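GAF domain-containing protein (Thermoplasma acidophilum, PDB 4MN7) probably acts as a type II free methionine-R-sulfoxide reductase, reducing the R-sulfoxide of free methionine within a GAF-type fold. Local coordinates at residues V51-N54 with L59-L62; I92-R97 with S126-M131; I106-D111 with A122-I127. The protein carries 1 engineered substitution. One frame throughout, in Å; residues are numbered along the deposited sequence.

Followed from the N terminus, the chain first makes interaction 1, where edge strand 52-53 turns through a four-residue loop and meets the start of helix 59-66. That short loop is complete before strand 90-98 opens interaction 2. Strand 101-110 then follows strand 90-98 as its antiparallel neighbour and opens interaction 3. Helix 118-136 closes both contacts, first interaction 3 and then interaction 2, so the span of interaction 3 lies within that of interaction 2; the two share Ser126 and Ile127. Interactions 2 and 3 bind one helix to adjacent strands, while interaction 1 lies on the other side of the chain's centre, where Cys60 touches Asp107.

Interaction 1: residues V51-N54 with L59-L62; sequences VEIN and LCSL
A short strand-loop-helix connection of the GAF fold brings Ile53, on the edge strand 52-53, against Cys60 and Ser61 in the first turn of helix 59-66. GAF domains usually hold their ligands on this side of the sheet, and in free methionine-R-sulfoxide reductases the substrate pocket lies there, so the contact is consistent with a wall beside the active site. Ile53 does most of the apolar work. With CG1 beside the backbone N and the chain extended beyond it (chi2 167°), its delta methyl is carried toward the helix, and Ile53 CD1 lies 3.8 Å from Cys60 CB. The same methyl is 4.0 Å from Cys60 SG, so it packs alongside the cysteine side chain as a whole. The other branch, Ile53 CG2, faces the next helical residue at 3.9 Å from Ser61 OG. A beta-branched residue suits this place because it favours the extended backbone of a strand and offers two separate arms to two successive helical residues. Backbone hydrogen bonds join Ile53 to Leu38 and Val51 to Leu40 on strand 37-44.

Cys60 is small enough to sit between Ile53 and the sheet, where its side chain lies among the acidic residues Glu91, Glu105 and Asp107. Ser61 suits the seam between helix and loop: its short hydroxyl makes a weak hydrogen bond with Gly56 N, tying the helix back to the connection that leads into it. The CB of Asn54 points away from the helix, and its main chain makes the approach instead, Asn54 O lying 3.4 Å from Ser61 OG.

Interaction 2: residues I92-R97 with S126-M131; sequences IVVPVR and SIADLM
Ala128 packs onto Val94, Pro95 and Val96 where helix 118-136 lies along strand 90-98 of the GAF-domain sheet. This is alpha-on-beta packing, with the two segments running in roughly the same direction at a crossing angle of -29°. Their axes come within 7.1 Å, a close approach that the small alanine permits, since its single methyl takes little room between helix and strand.

The apolar contacts gather on that methyl. Val94 CG1 reaches it at 3.9 Å from Ala128 CB, and Val96 CG2 approaches the same atom at 4.0 Å. Valine suits both strand positions, being beta-branched and short; Val94 also touches Leu124, and Val96 continues along the helix to Ala132 and Val135. Main-chain atoms add to the packing: the CB of Pro95 points away from the helix, yet Pro95 O lies 3.6 Å from Ala128 CB, while Val96 CG1 rests against Ala128 O. Beyond this strip, the outward side of the helix meets the second subunit, where Leu130 packs on Leu134 of that chain.

The polar link is indirect and lies beside the apolar packing. Asp129, with CG anti to its N (chi1 -177°), sends its carboxylate back toward the strand end, where one water donates both to Asp129 OD1 and, at 2.8 Å, to Arg97 O.

Interaction 3: residues I106-D111 with A122-I127; sequences IDIDSD and AMLSSI
This is a buried, wholly apolar side-chain contact in which Ile106 and Ile108 of strand 101-110 meet Ile127 and Leu124 of helix 118-136, in the core between the GAF-domain sheet and the helical layer. No hydrogen bond crosses it, and the backbones stay well apart: the nearest pair of alpha carbons, Ile106 CA and Leu124 CA, are 8.2 Å from each other, so long side chains must fill the interval.

The two isoleucines, two residues apart on the strand, project from the same face toward the helix, while Asp107 between them belongs to the other face, beside Glu91 and Tyr31. Isoleucine suits this pattern because it combines a preference for strand geometry with an extra methylene that carries its delta methyl to the helix. Leu124 and Ile127, three residues apart, lie on the same side of the helix, about one turn along. Leu124 also touches Tyr25 and Leu18 of helix 2-21. Ile127 likewise packs on Leu18 and reaches Leu3 of the second subunit, which places it near the dimer interface.

The looser pair is Ile106 CD1 with Ile127 CG2, 4.2 Å apart. Ile108 and Leu124 meet tip to tip: CG1 of the isoleucine lies beside its backbone N (chi1 -56°) and the chain then runs extended, leading Ile108 CD1 into the fork at 3.8 Å from both Leu124 CD1 and Leu124 CD2.

Interaction 1: residues V51-N54 with L59-L62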
loop_
_atom_site.group_PDB
_atom_site.type_symbol
_atom_site.label_atom_id
_atom_site.label_comp_id
_atom_site.label_asym_id
_atom_site.label_seq_id
_atom_site.Cartn_x
_atom_site.Cartn_y
_atom_site.Cartn_z
ATOM N N VAL A 51 2.359 -13.419 18.222
ATOM C CA VAL A 51 1.325 -12.658 17.555
ATOM C C VAL A 51 1.060 -11.340 18.270
ATOM O O VAL A 51 0.744 -10.360 17.595
ATOM C CB VAL A 51 0.045 -13.499 17.479
ATOM C CG1 VAL A 51 -1.028 -12.791 16.705
ATOM C CG2 VAL A 51 0.378 -14.850 16.858
ATOM N N GLU A 52 1.117 -11.348 19.617
ATOM C CA GLU A 52 1.027 -10.118 20.433
ATOM C C GLU A 52 2.306 -9.981 21.207
ATOM O O GLU A 52 2.769 -10.946 21.822
ATOM C CB GLU A 52 -0.121 -10.126 21.421
ATOM C CG GLU A 52 -1.465 -10.540 20.835
ATOM C CD GLU A 52 -1.719 -12.058 20.893
ATOM O OE1 GLU A 52 -0.954 -12.774 21.605
ATOM O OE2 GLU A 52 -2.697 -12.514 20.227
ATOM N N ILE A 53 2.908 -8.800 21.144
ATOM C CA ILE A 53 4.203 -8.542 21.826
ATOM C C ILE A 53 4.087 -7.307 22.682
ATOM O O ILE A 53 3.890 -6.206 22.190
ATOM C CB ILE A 53 5.371 -8.426 20.848
ATOM C CG1 ILE A 53 5.493 -9.724 19.990
ATOM C CG2 ILE A 53 6.716 -8.116 21.534
ATOM C CD1 ILE A 53 6.444 -9.482 18.809
ATOM N N ASN A 54 4.192 -7.526 23.980
ATOM C CA ASN A 54 4.247 -6.446 24.942
ATOM C C ASN A 54 5.556 -5.720 24.815
ATOM O O ASN A 54 6.540 -6.291 24.424
ATOM C CB ASN A 54 4.058 -7.007 26.362
ATOM C CG ASN A 54 2.629 -7.436 26.655
ATOM O OD1 ASN A 54 1.796 -6.676 27.252
ATOM N ND2 ASN A 54 2.387 -8.664 26.450
ATOM N N LEU A 59 13.728 -7.649 19.864
ATOM C CA LEU A 59 14.011 -6.711 18.781
ATOM C C LEU A 59 12.709 -6.035 18.299
ATOM O O LEU A 59 12.692 -4.897 17.898
ATOM C CB LEU A 59 14.613 -7.441 17.610
ATOM C CG LEU A 59 15.859 -8.249 17.936
ATOM C CD1 LEU A 59 16.167 -9.159 16.749
ATOM C CD2 LEU A 59 17.013 -7.313 18.221
ATOM N N CYS A 60 11.616 -6.755 18.303
ATOM C CA CYS A 60 10.389 -6.167 17.835
ATOM C C CYS A 60 10.061 -4.917 18.713
ATOM O O CYS A 60 9.642 -3.868 18.221
ATOM C CB CYS A 60 9.318 -7.218 17.838
ATOM S SG CYS A 60 9.494 -8.424 16.483
ATOM N N SER A 61 10.243 -5.003 20.017
ATOM C CA SER A 61 9.926 -3.858 20.863
ATOM C C SER A 61 10.901 -2.773 20.666
ATOM O O SER A 61 10.540 -1.572 20.675
ATOM C CB SER A 61 10.034 -4.242 22.358
ATOM O OG SER A 61 9.141 -5.265 22.561
ATOM N N LEU A 62 12.160 -3.189 20.558
ATOM C CA LEU A 62 13.248 -2.227 20.502
ATOM C C LEU A 62 13.051 -1.200 19.388
ATOM O O LEU A 62 13.289 -0.023 19.614
ATOM C CB LEU A 62 14.636 -2.910 20.422
ATOM C CG LEU A 62 15.826 -2.156 20.976
ATOM C CD1 LEU A 62 15.554 -1.838 22.441
ATOM C CD2 LEU A 62 17.130 -2.963 20.828
#

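Interaction 2: residues I92-R97 with S126-M131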
loop_
_atom_site.group_PDB
_atom_site.type_symbol
_atom_site.label_atom_id
_atom_site.label_comp_id
_atom_site.label_asym_id
_atom_site.label_seq_id
_atom_site.Cartn_x
_atom_site.Cartn_y
_atom_site.Cartn_z
ATOM N N ILE A 92 15.866 -8.146 11.238
ATOM C CA ILE A 92 15.842 -6.695 11.131
ATOM C C ILE A 92 14.422 -6.265 11.385
ATOM O O ILE A 92 13.473 -6.935 10.983
ATOM C CB ILE A 92 16.366 -6.202 9.786
ATOM C CG1 ILE A 92 16.537 -4.686 9.814
ATOM C CG2 ILE A 92 15.458 -6.663 8.688
ATOM C CD1 ILE A 92 17.148 -4.091 8.579
ATOM N N VAL A 93 14.297 -5.214 12.160
ATOM C CA VAL A 93 13.012 -4.660 12.490
ATOM C C VAL A 93 13.089 -3.185 12.154
ATOM O O VAL A 93 13.930 -2.485 12.668
ATOM C CB VAL A 93 12.649 -4.843 13.938
ATOM C CG1 VAL A 93 11.193 -4.439 14.176
ATOM C CG2 VAL A 93 12.809 -6.281 14.375
ATOM N N VAL A 94 12.177 -2.735 11.308
ATOM C CA VAL A 94 12.228 -1.388 10.766
ATOM C C VAL A 94 10.953 -0.717 11.181
ATOM O O VAL A 94 9.891 -1.233 10.889
ATOM C CB VAL A 94 12.206 -1.500 9.263
ATOM C CG1 VAL A 94 12.097 -0.133 8.648
ATOM C CG2 VAL A 94 13.445 -2.247 8.780
ATOM N N PRO A 95 11.021 0.390 11.928
ATOM C CA PRO A 95 9.806 1.098 12.388
ATOM C C PRO A 95 8.996 1.686 11.267
ATOM O O PRO A 95 9.568 2.160 10.287
ATOM C CB PRO A 95 10.353 2.224 13.251
ATOM C CG PRO A 95 11.749 2.374 12.806
ATOM C CD PRO A 95 12.227 1.068 12.373
ATOM N N VAL A 96 7.673 1.638 11.407
ATOM C CA VAL A 96 6.739 2.315 10.474
ATOM C C VAL A 96 6.275 3.571 11.156
ATOM O O VAL A 96 5.730 3.493 12.212
ATOM C CB VAL A 96 5.537 1.443 10.089
ATOM C CG1 VAL A 96 4.491 2.246 9.237
ATOM C CG2 VAL A 96 6.056 0.214 9.350
ATOM N N ARG A 97 6.583 4.722 10.598
ATOM C CA ARG A 97 6.210 5.971 11.207
ATOM C C ARG A 97 5.054 6.769 10.560
ATOM O O ARG A 97 4.898 6.874 9.322
ATOM C CB ARG A 97 7.405 6.896 11.236
ATOM C CG ARG A 97 8.578 6.307 11.968
ATOM C CD ARG A 97 9.805 7.138 11.645
ATOM N NE ARG A 97 10.945 6.624 12.346
ATOM C CZ ARG A 97 12.150 6.546 11.842
ATOM N NH1 ARG A 97 12.387 7.001 10.645
ATOM N NH2 ARG A 97 13.142 6.071 12.578
ATOM N N SER A 126 12.514 3.186 3.300
ATOM C CA SER A 126 11.670 3.759 2.264
ATOM C C SER A 126 10.363 2.995 2.170
ATOM O O SER A 126 9.291 3.578 2.061
ATOM C CB SER A 126 12.374 3.797 0.913
ATOM O OG SER A 126 13.331 4.856 0.908
ATOM N N ILE A 127 10.454 1.683 2.189
ATOM C CA ILE A 127 9.249 0.873 2.078
ATOM C C ILE A 127 8.276 1.101 3.212
ATOM O O ILE A 127 7.047 1.282 3.003
ATOM C CB ILE A 127 9.619 -0.594 1.939
ATOM C CG1 ILE A 127 10.155 -0.738 0.508
ATOM C CG2 ILE A 127 8.344 -1.443 2.125
ATOM C CD1 ILE A 127 10.808 -1.999 0.155
ATOM N N ALA A 128 8.835 1.123 4.424
ATOM C CA ALA A 128 8.086 1.412 5.594
ATOM C C ALA A 128 7.366 2.743 5.509
ATOM O O ALA A 128 6.206 2.859 5.929
ATOM C CB ALA A 128 8.953 1.363 6.790
ATOM N N ASP A 129 8.002 3.725 4.896
ATOM C CA ASP A 129 7.424 5.029 4.794
ATOM C C ASP A 129 6.287 5.034 3.758
ATOM O O ASP A 129 5.239 5.643 3.997
ATOM C CB ASP A 129 8.493 6.010 4.384
ATOM C CG ASP A 129 7.990 7.398 4.322
ATOM O OD1 ASP A 129 7.173 7.806 5.204
ATOM O OD2 ASP A 129 8.412 8.102 3.378
ATOM N N LEU A 130 6.480 4.345 2.624
ATOM C CA LEU A 130 5.437 4.276 1.605
ATOM C C LEU A 130 4.184 3.526 2.099
ATOM O O LEU A 130 3.066 3.863 1.733
ATOM C CB LEU A 130 5.947 3.633 0.314
ATOM C CG LEU A 130 7.141 4.304 -0.370
ATOM C CD1 LEU A 130 7.683 3.472 -1.519
ATOM C CD2 LEU A 130 6.760 5.649 -0.826
ATOM N N MET A 131 4.379 2.546 2.963
ATOM C CA MET A 131 3.312 1.712 3.496
ATOM C C MET A 131 2.633 2.309 4.714
ATOM O O MET A 131 1.556 1.834 5.115
ATOM C CB MET A 131 3.840 0.317 3.889
ATOM C CG MET A 131 4.329 -0.499 2.674
ATOM S SD MET A 131 2.953 -0.804 1.513
ATOM C CE MET A 131 1.900 -1.877 2.489
HETATM O O HOH W 1 6.913 7.859 7.696
#

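Interaction 3: residues I106-D111 with A122-I127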
loop_
_atom_site.group_PDB
_atom_site.type_symbol
_atom_site.label_atom_id
_atom_site.label_comp_id
_atom_site.label_asym_id
_atom_site.label_seq_id
_atom_site.Cartn_x
_atom_site.Cartn_y
_atom_site.Cartn_z
ATOM N N ILE A 106 8.085 -3.353 10.405
ATOM C CA ILE A 106 8.271 -4.506 9.517
ATOM C C ILE A 106 9.347 -5.308 10.198
ATOM O O ILE A 106 10.390 -4.774 10.477
ATOM C CB ILE A 106 8.758 -4.059 8.119
ATOM C CG1 ILE A 106 7.776 -3.064 7.542
ATOM C CG2 ILE A 106 8.890 -5.230 7.155
ATOM C CD1 ILE A 106 8.121 -2.589 6.180
ATOM N N ASP A 107 9.077 -6.599 10.430
ATOM C CA ASP A 107 9.986 -7.548 11.037
ATOM C C ASP A 107 10.335 -8.599 10.040
ATOM O O ASP A 107 9.447 -9.289 9.508
ATOM C CB ASP A 107 9.272 -8.200 12.238
ATOM C CG ASP A 107 10.143 -9.179 13.027
ATOM O OD1 ASP A 107 11.396 -9.052 12.994
ATOM O OD2 ASP A 107 9.560 -10.079 13.709
ATOM N N ILE A 108 11.627 -8.746 9.776
ATOM C CA ILE A 108 12.086 -9.761 8.815
ATOM C C ILE A 108 13.193 -10.642 9.406
ATOM O O ILE A 108 14.197 -10.153 9.918
ATOM C CB ILE A 108 12.637 -9.060 7.549
ATOM C CG1 ILE A 108 11.595 -8.148 6.954
ATOM C CG2 ILE A 108 13.043 -10.073 6.515
ATOM C CD1 ILE A 108 12.054 -7.336 5.730
ATOM N N ASP A 109 13.036 -11.945 9.242
ATOM C CA ASP A 109 13.983 -12.962 9.683
ATOM C C ASP A 109 14.671 -13.522 8.427
ATOM O O ASP A 109 14.033 -13.735 7.370
ATOM C CB ASP A 109 13.248 -14.209 10.290
ATOM C CG ASP A 109 12.684 -13.962 11.699
ATOM O OD1 ASP A 109 11.762 -13.159 11.833
ATOM O OD2 ASP A 109 13.134 -14.607 12.663
ATOM N N SER A 110 15.952 -13.803 8.583
ATOM C CA SER A 110 16.713 -14.543 7.627
ATOM C C SER A 110 17.352 -15.772 8.306
ATOM O O SER A 110 17.916 -15.638 9.394
ATOM C CB SER A 110 17.863 -13.688 7.132
ATOM O OG SER A 110 18.572 -14.427 6.125
ATOM N N ASP A 111 17.380 -16.891 7.571
ATOM C CA ASP A 111 18.127 -18.083 7.966
ATOM C C ASP A 111 19.626 -17.927 7.754
ATOM O O ASP A 111 20.375 -18.753 8.232
ATOM C CB ASP A 111 17.650 -19.320 7.200
ATOM C CG ASP A 111 16.250 -19.724 7.559
ATOM O OD1 ASP A 111 15.705 -19.226 8.569
ATOM O OD2 ASP A 111 15.639 -20.523 6.811
ATOM N N ALA A 122 18.206 0.940 4.188
ATOM C CA ALA A 122 17.697 2.161 3.538
ATOM C C ALA A 122 16.465 1.827 2.662
ATOM O O ALA A 122 15.458 2.528 2.678
ATOM C CB ALA A 122 18.813 2.810 2.706
ATOM N N MET A 123 16.484 0.687 1.995
ATOM C CA MET A 123 15.358 0.324 1.113
ATOM C C MET A 123 14.163 0.024 1.983
ATOM O O MET A 123 13.074 0.462 1.685
ATOM C CB MET A 123 15.749 -0.827 0.227
ATOM C CG MET A 123 14.705 -1.252 -0.792
ATOM S SD MET A 123 14.322 -0.124 -2.154
ATOM C CE MET A 123 15.921 0.448 -2.422
ATOM N N LEU A 124 14.362 -0.723 3.069
ATOM C CA LEU A 124 13.256 -1.005 3.998
ATOM C C LEU A 124 12.696 0.247 4.702
ATOM O O LEU A 124 11.479 0.336 4.914
ATOM C CB LEU A 124 13.678 -2.086 5.046
ATOM C CG LEU A 124 13.864 -3.475 4.387
ATOM C CD1 LEU A 124 14.534 -4.462 5.305
ATOM C CD2 LEU A 124 12.533 -4.037 3.937
ATOM N N SER A 125 13.536 1.227 5.066
ATOM C CA SER A 125 13.018 2.502 5.548
ATOM C C SER A 125 12.119 3.187 4.563
ATOM O O SER A 125 11.120 3.801 4.961
ATOM C CB SER A 125 14.081 3.539 5.982
ATOM O OG SER A 125 15.010 2.848 6.719
ATOM N N SER A 126 12.514 3.186 3.300
ATOM C CA SER A 126 11.670 3.759 2.264
ATOM C C SER A 126 10.363 2.995 2.170
ATOM O O SER A 126 9.291 3.578 2.061
ATOM C CB SER A 126 12.374 3.797 0.913
ATOM O OG SER A 126 13.331 4.856 0.908
ATOM N N ILE A 127 10.454 1.683 2.189
ATOM C CA ILE A 127 9.249 0.873 2.078
ATOM C C ILE A 127 8.276 1.101 3.212
ATOM O O ILE A 127 7.047 1.282 3.003
ATOM C CB ILE A 127 9.619 -0.594 1.939
ATOM C CG1 ILE A 127 10.155 -0.738 0.508
ATOM C CG2 ILE A 127 8.344 -1.443 2.125
ATOM C CD1 ILE A 127 10.808 -1.999 0.155
#